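PDB 4L3R: uncharacterized protein from Bacteroides eggerthii, which is of unknown function but belongs to the DUF4847 family of the calycin clan, whose better-known members build beta barrels that often bind small hydrophobic ligands. Local coordinates for residues Glu8-Lys13 against Ala82-Asp87; Arg44-Ile49 against Glu103-Ala108; Thr129-Phe132 against Thr137-Val140. One frame throughout, in Å; residues are numbered along the deposited sequence.

Overall arrangement
Two of the three contacts reach one antiparallel sheet, whose strand order is consistent with a calycin-like barrel; contact 2 joins two helices. Contact 1 sets the N-terminal helix 4-10 against strand 78-87; contact 2 brings the end of helix 37-48 to the start of helix 106-116; contact 3 is the hairpin of strands 127-134 and 137-144. Contacts 1 and 2 lie on opposite sides of the chain's centre, their own centres 24 Å apart, and their segments alternate along the sequence. Contact 3 has its centre 17 Å from that of contact 1 and 19 Å from that of contact 2. The nearest atoms of contacts 1 and 3 remain about 7 Å apart.

Contact 1: Glu8-Lys13 against Ala82-Asp87; sequences EIFNDK and AILKID
F10 and L84 approach from opposite directions, and the far carbon of the ring, CZ, lies 3.7 Å from CD2 of L84, an apolar contact of one methyl with the ring's outer carbon. Beside this pair, I9 and I86 meet tip to tip, CD1 to CD1, at 4.3 Å. The CA atoms of I9 and I86 are 10.8 Å apart, which shows that side chains alone span the distance between helix and strand. L84 reaches across because its CG stands anti to the backbone N (chi1 174°), with the CD2 branch directed at the ring.

In the fold, the N-terminal helix 4-10 thus packs on strand 78-87 of an antiparallel sheet whose strand order, with first and last strands adjacent, is consistent with a calycin-type barrel. F57 of strand 54-61 touches both I9 and L84, while Y121 of strand 118-123 touches I9 and I86. The contact forms part of the interface with the second subunit: V66 of that subunit packs on F10 and I86, and the I86 backbone hydrogen-bonds to it.

W15, on strand 15-22, hydrogen-bonds I9 O through NE1. Further bonds bracket I9 and F10 in sequence: K13 NZ donates to E8 O at 2.7 Å and forms a salt bridge to E8 OE2 at 3.0 Å, and N11 ND2 gives E8 OE1 an almost straight bond (3.2 Å, 175°).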
loop_
_atom_site.group_PDB
_atom_site.type_symbol
_atom_site.label_atom_id
_atom_site.label_comp_id
_atom_site.label_asym_id
_atom_site.label_seq_id
_atom_site.Cartn_x
_atom_site.Cartn_y
_atom_site.Cartn_z
ATOM N N GLU B 8 -4.814 -0.979 -8.159
ATOM C CA GLU B 8 -4.059 -1.038 -9.412
ATOM C C GLU B 8 -3.419 0.342 -9.693
ATOM O O GLU B 8 -2.445 0.413 -10.436
ATOM C CB GLU B 8 -4.961 -1.490 -10.580
ATOM C CG GLU B 8 -4.229 -1.805 -11.880
ATOM C CD GLU B 8 -3.040 -2.749 -11.791
ATOM O OE1 GLU B 8 -3.112 -3.729 -11.014
ATOM O OE2 GLU B 8 -2.034 -2.509 -12.498
ATOM N N ILE B 9 -3.925 1.420 -9.054
ATOM C CA ILE B 9 -3.377 2.773 -9.183
ATOM C C ILE B 9 -2.045 2.869 -8.383
ATOM O O ILE B 9 -1.151 3.615 -8.785
ATOM C CB ILE B 9 -4.434 3.830 -8.727
ATOM C CG1 ILE B 9 -5.706 3.760 -9.612
ATOM C CG2 ILE B 9 -3.872 5.236 -8.760
ATOM C CD1 ILE B 9 -6.929 4.446 -9.009
ATOM N N PHE B 10 -1.916 2.097 -7.281
ATOM C CA PHE B 10 -0.712 2.031 -6.431
ATOM C C PHE B 10 0.300 0.953 -6.868
ATOM O O PHE B 10 1.421 0.932 -6.349
ATOM C CB PHE B 10 -1.117 1.688 -4.981
ATOM C CG PHE B 10 -1.792 2.789 -4.210
ATOM C CD1 PHE B 10 -3.133 3.078 -4.413
ATOM C CD2 PHE B 10 -1.114 3.477 -3.211
ATOM C CE1 PHE B 10 -3.759 4.090 -3.693
ATOM C CE2 PHE B 10 -1.750 4.477 -2.477
ATOM C CZ PHE B 10 -3.065 4.780 -2.728
ATOM N N ASN B 11 -0.107 0.028 -7.753
ATOM C CA ASN B 11 0.694 -1.140 -8.128
ATOM C C ASN B 11 1.944 -0.819 -8.982
ATOM O O ASN B 11 1.907 -0.919 -10.209
ATOM C CB ASN B 11 -0.198 -2.173 -8.856
ATOM C CG ASN B 11 0.388 -3.559 -8.991
ATOM O OD1 ASN B 11 1.467 -3.877 -8.472
ATOM N ND2 ASN B 11 -0.353 -4.440 -9.646
ATOM N N ASP B 12 3.072 -0.529 -8.293
ATOM C CA ASP B 12 4.409 -0.315 -8.864
ATOM C C ASP B 12 4.356 0.450 -10.199
ATOM O O ASP B 12 4.662 -0.107 -11.262
ATOM C CB ASP B 12 5.099 -1.693 -9.036
ATOM C CG ASP B 12 6.568 -1.668 -9.432
ATOM O OD1 ASP B 12 7.299 -0.763 -8.962
ATOM O OD2 ASP B 12 6.998 -2.579 -10.179
ATOM N N LYS B 13 3.941 1.723 -10.140
ATOM C CA LYS B 13 3.831 2.524 -11.355
ATOM C C LYS B 13 3.882 4.014 -11.081
ATOM O O LYS B 13 3.367 4.489 -10.064
ATOM C CB LYS B 13 2.526 2.193 -12.102
ATOM C CG LYS B 13 1.247 2.350 -11.270
ATOM C CD LYS B 13 -0.012 2.121 -12.094
ATOM C CE LYS B 13 -0.196 0.679 -12.508
ATOM N NZ LYS B 13 -1.561 0.438 -13.029
ATOM N N ALA B 82 0.996 13.815 0.259
ATOM C CA ALA B 82 -0.235 14.571 0.490
ATOM C C ALA B 82 -1.319 13.611 1.027
ATOM O O ALA B 82 -1.330 12.422 0.671
ATOM C CB ALA B 82 -0.701 15.248 -0.793
ATOM N N ILE B 83 -2.209 14.117 1.901
ATOM C CA ILE B 83 -3.275 13.300 2.487
ATOM C C ILE B 83 -4.256 12.934 1.377
ATOM O O ILE B 83 -4.752 13.814 0.683
ATOM C CB ILE B 83 -3.975 14.019 3.668
ATOM C CG1 ILE B 83 -2.981 14.291 4.824
ATOM C CG2 ILE B 83 -5.170 13.187 4.176
ATOM C CD1 ILE B 83 -3.374 15.477 5.709
ATOM N N LEU B 84 -4.517 11.630 1.209
ATOM C CA LEU B 84 -5.377 11.113 0.159
ATOM C C LEU B 84 -6.658 10.494 0.711
ATOM O O LEU B 84 -6.625 9.716 1.658
ATOM C CB LEU B 84 -4.605 10.046 -0.644
ATOM C CG LEU B 84 -5.392 9.274 -1.726
ATOM C CD1 LEU B 84 -5.788 10.181 -2.870
ATOM C CD2 LEU B 84 -4.607 8.078 -2.204
ATOM N N LYS B 85 -7.781 10.823 0.065
ATOM C CA LYS B 85 -9.102 10.220 0.273
ATOM C C LYS B 85 -9.467 9.664 -1.088
ATOM O O LYS B 85 -9.334 10.388 -2.076
ATOM C CB LYS B 85 -10.148 11.236 0.783
ATOM C CG LYS B 85 -9.759 11.975 2.062
ATOM C CD LYS B 85 -10.193 11.256 3.330
ATOM C CE LYS B 85 -11.665 11.419 3.616
ATOM N NZ LYS B 85 -11.966 11.167 5.045
ATOM N N ILE B 86 -9.796 8.376 -1.187
ATOM C CA ILE B 86 -10.143 7.768 -2.477
ATOM C C ILE B 86 -11.167 6.677 -2.244
ATOM O O ILE B 86 -11.016 5.908 -1.304
ATOM C CB ILE B 86 -8.878 7.245 -3.226
ATOM C CG1 ILE B 86 -9.225 6.856 -4.678
ATOM C CG2 ILE B 86 -8.213 6.077 -2.487
ATOM C CD1 ILE B 86 -8.039 6.624 -5.523
ATOM N N ASP B 87 -12.222 6.627 -3.065
ATOM C CA ASP B 87 -13.272 5.617 -2.935
ATOM C C ASP B 87 -13.473 4.913 -4.273
ATOM O O ASP B 87 -13.881 5.546 -5.241
ATOM C CB ASP B 87 -14.580 6.264 -2.458
ATOM C CG ASP B 87 -15.710 5.296 -2.158
ATOM O OD1 ASP B 87 -15.442 4.076 -2.053
ATOM O OD2 ASP B 87 -16.865 5.751 -2.056
#

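Contact 2: Arg44-Ile49 against Glu103-Ala108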
loop_
_atom_site.group_PDB
_atom_site.type_symbol
_atom_site.label_atom_id
_atom_site.label_comp_id
_atom_site.label_asym_id
_atom_site.label_seq_id
_atom_site.Cartn_x
_atom_site.Cartn_y
_atom_site.Cartn_z
ATOM N N ARG B 44 6.450 22.203 -23.331
ATOM C CA ARG B 44 6.508 20.897 -23.987
ATOM C C ARG B 44 7.901 20.286 -23.886
ATOM O O ARG B 44 7.994 19.067 -23.812
ATOM C CB ARG B 44 6.051 20.982 -25.446
ATOM C CG ARG B 44 4.538 21.086 -25.555
ATOM C CD ARG B 44 4.116 21.248 -26.993
ATOM N NE ARG B 44 2.663 21.288 -27.153
ATOM C CZ ARG B 44 1.852 20.233 -27.156
ATOM N NH1 ARG B 44 2.337 19.009 -26.976
ATOM N NH2 ARG B 44 0.545 20.395 -27.329
ATOM N N GLU B 45 8.969 21.109 -23.831
ATOM C CA GLU B 45 10.332 20.602 -23.659
ATOM C C GLU B 45 10.521 20.114 -22.221
ATOM O O GLU B 45 11.141 19.073 -22.015
ATOM C CB GLU B 45 11.388 21.662 -24.025
ATOM C CG GLU B 45 11.481 21.951 -25.518
ATOM C CD GLU B 45 11.809 20.770 -26.414
ATOM O OE1 GLU B 45 12.557 19.867 -25.973
ATOM O OE2 GLU B 45 11.309 20.745 -27.563
ATOM N N LEU B 46 9.948 20.828 -21.234
ATOM C CA LEU B 46 9.999 20.397 -19.833
ATOM C C LEU B 46 9.169 19.121 -19.638
ATOM O O LEU B 46 9.549 18.278 -18.830
ATOM C CB LEU B 46 9.510 21.513 -18.893
ATOM C CG LEU B 46 10.452 22.720 -18.801
ATOM C CD1 LEU B 46 9.749 23.919 -18.226
ATOM C CD2 LEU B 46 11.698 22.393 -17.978
ATOM N N LEU B 47 8.067 18.959 -20.403
ATOM C CA LEU B 47 7.218 17.768 -20.331
ATOM C C LEU B 47 7.917 16.530 -20.915
ATOM O O LEU B 47 7.593 15.424 -20.492
ATOM C CB LEU B 47 5.884 18.015 -21.059
ATOM C CG LEU B 47 4.812 16.923 -20.965
ATOM C CD1 LEU B 47 4.394 16.681 -19.523
ATOM C CD2 LEU B 47 3.601 17.290 -21.802
ATOM N N LYS B 48 8.858 16.693 -21.877
ATOM C CA LYS B 48 9.611 15.555 -22.449
ATOM C C LYS B 48 10.564 14.916 -21.416
ATOM O O LYS B 48 10.926 13.746 -21.582
ATOM C CB LYS B 48 10.431 15.967 -23.691
ATOM C CG LYS B 48 9.620 16.125 -24.972
ATOM C CD LYS B 48 10.513 16.559 -26.143
ATOM C CE LYS B 48 9.749 16.794 -27.429
ATOM N NZ LYS B 48 9.172 18.164 -27.508
ATOM N N ILE B 49 10.998 15.678 -20.380
ATOM C CA ILE B 49 11.898 15.151 -19.349
ATOM C C ILE B 49 11.126 14.095 -18.557
ATOM O O ILE B 49 10.026 14.374 -18.082
ATOM C CB ILE B 49 12.480 16.279 -18.451
ATOM C CG1 ILE B 49 13.407 17.204 -19.281
ATOM C CG2 ILE B 49 13.251 15.684 -17.259
ATOM C CD1 ILE B 49 13.740 18.558 -18.640
ATOM N N GLU B 103 6.671 27.477 -8.756
ATOM C CA GLU B 103 6.776 27.248 -10.196
ATOM C C GLU B 103 6.698 28.548 -10.985
ATOM O O GLU B 103 5.939 29.441 -10.616
ATOM C CB GLU B 103 5.653 26.323 -10.677
ATOM C CG GLU B 103 5.746 24.899 -10.156
ATOM C CD GLU B 103 6.883 24.051 -10.700
ATOM O OE1 GLU B 103 7.745 24.573 -11.443
ATOM O OE2 GLU B 103 6.907 22.841 -10.384
ATOM N N SER B 104 7.485 28.646 -12.071
ATOM C CA SER B 104 7.423 29.760 -13.017
ATOM C C SER B 104 6.691 29.315 -14.302
ATOM O O SER B 104 6.019 30.126 -14.935
ATOM C CB SER B 104 8.818 30.291 -13.346
ATOM O OG SER B 104 9.611 29.366 -14.075
ATOM N N ASP B 105 6.825 28.037 -14.693
ATOM C CA ASP B 105 6.199 27.497 -15.899
ATOM C C ASP B 105 4.679 27.393 -15.727
ATOM O O ASP B 105 4.221 26.869 -14.716
ATOM C CB ASP B 105 6.796 26.117 -16.214
ATOM C CG ASP B 105 6.456 25.620 -17.592
ATOM O OD1 ASP B 105 7.126 26.039 -18.552
ATOM O OD2 ASP B 105 5.504 24.826 -17.715
ATOM N N LYS B 106 3.903 27.883 -16.712
ATOM C CA LYS B 106 2.437 27.869 -16.637
ATOM C C LYS B 106 1.859 26.457 -16.584
ATOM O O LYS B 106 0.877 26.258 -15.873
ATOM C CB LYS B 106 1.805 28.640 -17.802
ATOM C CG LYS B 106 2.036 30.149 -17.715
ATOM C CD LYS B 106 1.311 30.864 -18.846
ATOM C CE LYS B 106 1.429 32.367 -18.762
ATOM N NZ LYS B 106 0.599 33.038 -19.793
ATOM N N LEU B 107 2.435 25.483 -17.316
ATOM C CA LEU B 107 1.935 24.101 -17.251
ATOM C C LEU B 107 2.162 23.524 -15.853
ATOM O O LEU B 107 1.284 22.838 -15.329
ATOM C CB LEU B 107 2.599 23.198 -18.306
ATOM C CG LEU B 107 2.035 21.768 -18.427
ATOM C CD1 LEU B 107 0.567 21.783 -18.841
ATOM C CD2 LEU B 107 2.855 20.943 -19.403
ATOM N N ALA B 108 3.324 23.820 -15.247
ATOM C CA ALA B 108 3.661 23.358 -13.892
ATOM C C ALA B 108 2.735 23.992 -12.835
ATOM O O ALA B 108 2.330 23.307 -11.898
ATOM C CB ALA B 108 5.115 23.674 -13.579
#
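L46 and D105 face each other from opposite directions, a leucine methyl against a carboxylate, where the last turn of helix 37-48 passes the start of helix 106-116. Followed outward, the aspartate closes steadily on L46. Its CB is 4.2 Å from L46 CD1 and its CG 3.8 Å from the same methyl. At the tip the two oxygens part company: OD1 sits 3.4 Å from L46 CD1, a van der Waals approach of carbon to oxygen, whereas OD2 turns to polar partners. With CG anti to the backbone N (chi1 -167°), the carboxylate is placed beside the first turn of its own helix, and D105 is the N-cap of that helix. OD2 accepts from L107 N at 3.2 Å, a weak bond bent to 126° at the hydrogen, and from A108 N at 3.4 Å, also weak but straighter at 152°. S43 OG, about one turn before L46 on helix 37-48, is hydrogen-bonded to the same OD2.

Next to this polar junction the packing is apolar and looser. L47 CD2 and L107 CD2 are 4.4 Å apart, and both leucines also touch F53 in the loop that follows helix 37-48. K106, the next residue after D105, forms a salt bridge with E39 of helix 37-48, which adds a charged link between these helices.

One hydroxyl and two weakly bonded N-H groups thus converge on OD2, while a methyl lies against OD1. The N-H groups of the helix start would be expected to favour the ionised form of D105, and the bond to S43 OG ties the capped helix start to helix 37-48.

Contact 3: Thr129-Phe132 against Thr137-Val140; sequences TLYF and TTKV
F132 and K139 form the hydrogen-bonded pair of an antiparallel beta hairpin. F132 N donates to K139 O at 3.0 Å with an angle of 171° at the hydrogen, and K139 N returns a bond to F132 O at 2.9 Å and 160°. Both carbonyls gain a second, weaker CA-H contact: T138 CA lies 3.5 Å from F132 O, and Y131 CA lies at the same distance from K139 O. L130 O receives a shorter one, 3.3 Å from V140 CA, while the L130 backbone bonds to M141. In the neighbouring non-hydrogen-bonded pair, Y131 and V140 look outward for backbone partners, Y131 to strand 118-123 and V140 to T21 of strand 15-22.

On one face of the sheet, V140 CG1 sits over the Y131 ring, 3.5 Å from its centroid, in a CH-pi contact. T138 CG2 borders that ring at its edge, and Y131 OH is satisfied by E122. On the other face, F132 holds its CG between the backbone N and the carbonyl carbon (chi1 70°), which lays the ring across the neighbouring strand, K139 CB over one face and 3.4 Å from CZ. Shrinking this ring to the methyl of an alanine is likely to strip the cover from K139 CB and open a gap beside I20 and M141.

Past CB the K139 chain bends at chi2 and carries NZ to a salt bridge with D134 and a weak hydrogen bond to T137 OG1, itself bonded to D134 O. The lysine thus divides its chemistry, aliphatic root against F132, ammonium group paired with D134 and, through cation-pi, Y30.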
loop_
_atom_site.group_PDB
_atom_site.type_symbol
_atom_site.label_atom_id
_atom_site.label_comp_id
_atom_site.label_asym_id
_atom_site.label_seq_id
_atom_site.Cartn_x
_atom_site.Cartn_y
_atom_site.Cartn_z
ATOM N N THR B 129 -7.488 9.294 -15.327
ATOM C CA THR B 129 -8.085 10.593 -15.611
ATOM C C THR B 129 -8.564 11.185 -14.304
ATOM O O THR B 129 -9.374 10.554 -13.628
ATOM C CB THR B 129 -9.233 10.444 -16.618
ATOM O OG1 THR B 129 -8.766 9.719 -17.753
ATOM C CG2 THR B 129 -9.786 11.789 -17.067
ATOM N N LEU B 130 -8.063 12.380 -13.939
ATOM C CA LEU B 130 -8.463 13.074 -12.718
ATOM C C LEU B 130 -9.279 14.306 -13.072
ATOM O O LEU B 130 -8.821 15.150 -13.845
ATOM C CB LEU B 130 -7.237 13.483 -11.889
ATOM C CG LEU B 130 -6.269 12.369 -11.512
ATOM C CD1 LEU B 130 -5.109 12.918 -10.694
ATOM C CD2 LEU B 130 -6.966 11.261 -10.741
ATOM N N TYR B 131 -10.476 14.413 -12.494
ATOM C CA TYR B 131 -11.362 15.548 -12.697
ATOM C C TYR B 131 -11.102 16.539 -11.593
ATOM O O TYR B 131 -11.080 16.137 -10.427
ATOM C CB TYR B 131 -12.831 15.104 -12.687
ATOM C CG TYR B 131 -13.218 14.297 -13.904
ATOM C CD1 TYR B 131 -12.785 12.985 -14.063
ATOM C CD2 TYR B 131 -14.026 14.842 -14.897
ATOM C CE1 TYR B 131 -13.120 12.246 -15.193
ATOM C CE2 TYR B 131 -14.377 14.108 -16.027
ATOM C CZ TYR B 131 -13.924 12.810 -16.172
ATOM O OH TYR B 131 -14.274 12.106 -17.298
ATOM N N PHE B 132 -10.907 17.824 -11.938
ATOM C CA PHE B 132 -10.654 18.859 -10.941
ATOM C C PHE B 132 -11.433 20.114 -11.269
ATOM O O PHE B 132 -11.737 20.353 -12.438
ATOM C CB PHE B 132 -9.145 19.158 -10.843
ATOM C CG PHE B 132 -8.532 19.863 -12.032
ATOM C CD1 PHE B 132 -8.063 19.142 -13.121
ATOM C CD2 PHE B 132 -8.377 21.246 -12.036
ATOM C CE1 PHE B 132 -7.469 19.796 -14.206
ATOM C CE2 PHE B 132 -7.751 21.892 -13.104
ATOM C CZ PHE B 132 -7.304 21.165 -14.182
ATOM N N THR B 137 -15.441 26.059 -13.614
ATOM C CA THR B 137 -15.302 25.024 -14.642
ATOM C C THR B 137 -14.773 23.713 -14.062
ATOM O O THR B 137 -14.261 23.679 -12.945
ATOM C CB THR B 137 -14.358 25.511 -15.764
ATOM O OG1 THR B 137 -13.001 25.469 -15.307
ATOM C CG2 THR B 137 -14.717 26.914 -16.287
ATOM N N THR B 138 -14.884 22.640 -14.859
ATOM C CA THR B 138 -14.386 21.307 -14.544
ATOM C C THR B 138 -13.444 20.895 -15.664
ATOM O O THR B 138 -13.882 20.804 -16.813
ATOM C CB THR B 138 -15.545 20.325 -14.365
ATOM O OG1 THR B 138 -16.232 20.663 -13.161
ATOM C CG2 THR B 138 -15.082 18.868 -14.288
ATOM N N LYS B 139 -12.166 20.641 -15.331
ATOM C CA LYS B 139 -11.142 20.225 -16.289
ATOM C C LYS B 139 -10.669 18.829 -15.940
ATOM O O LYS B 139 -11.061 18.286 -14.908
ATOM C CB LYS B 139 -9.973 21.232 -16.300
ATOM C CG LYS B 139 -10.155 22.351 -17.335
ATOM C CD LYS B 139 -10.030 23.731 -16.743
ATOM C CE LYS B 139 -10.179 24.787 -17.813
ATOM N NZ LYS B 139 -10.285 26.147 -17.234
ATOM N N VAL B 140 -9.863 18.228 -16.820
ATOM C CA VAL B 140 -9.345 16.887 -16.593
ATOM C C VAL B 140 -7.859 16.835 -16.856
ATOM O O VAL B 140 -7.386 17.418 -17.829
ATOM C CB VAL B 140 -10.072 15.798 -17.425
ATOM C CG1 VAL B 140 -11.513 15.644 -16.972
ATOM C CG2 VAL B 140 -10.003 16.074 -18.929
#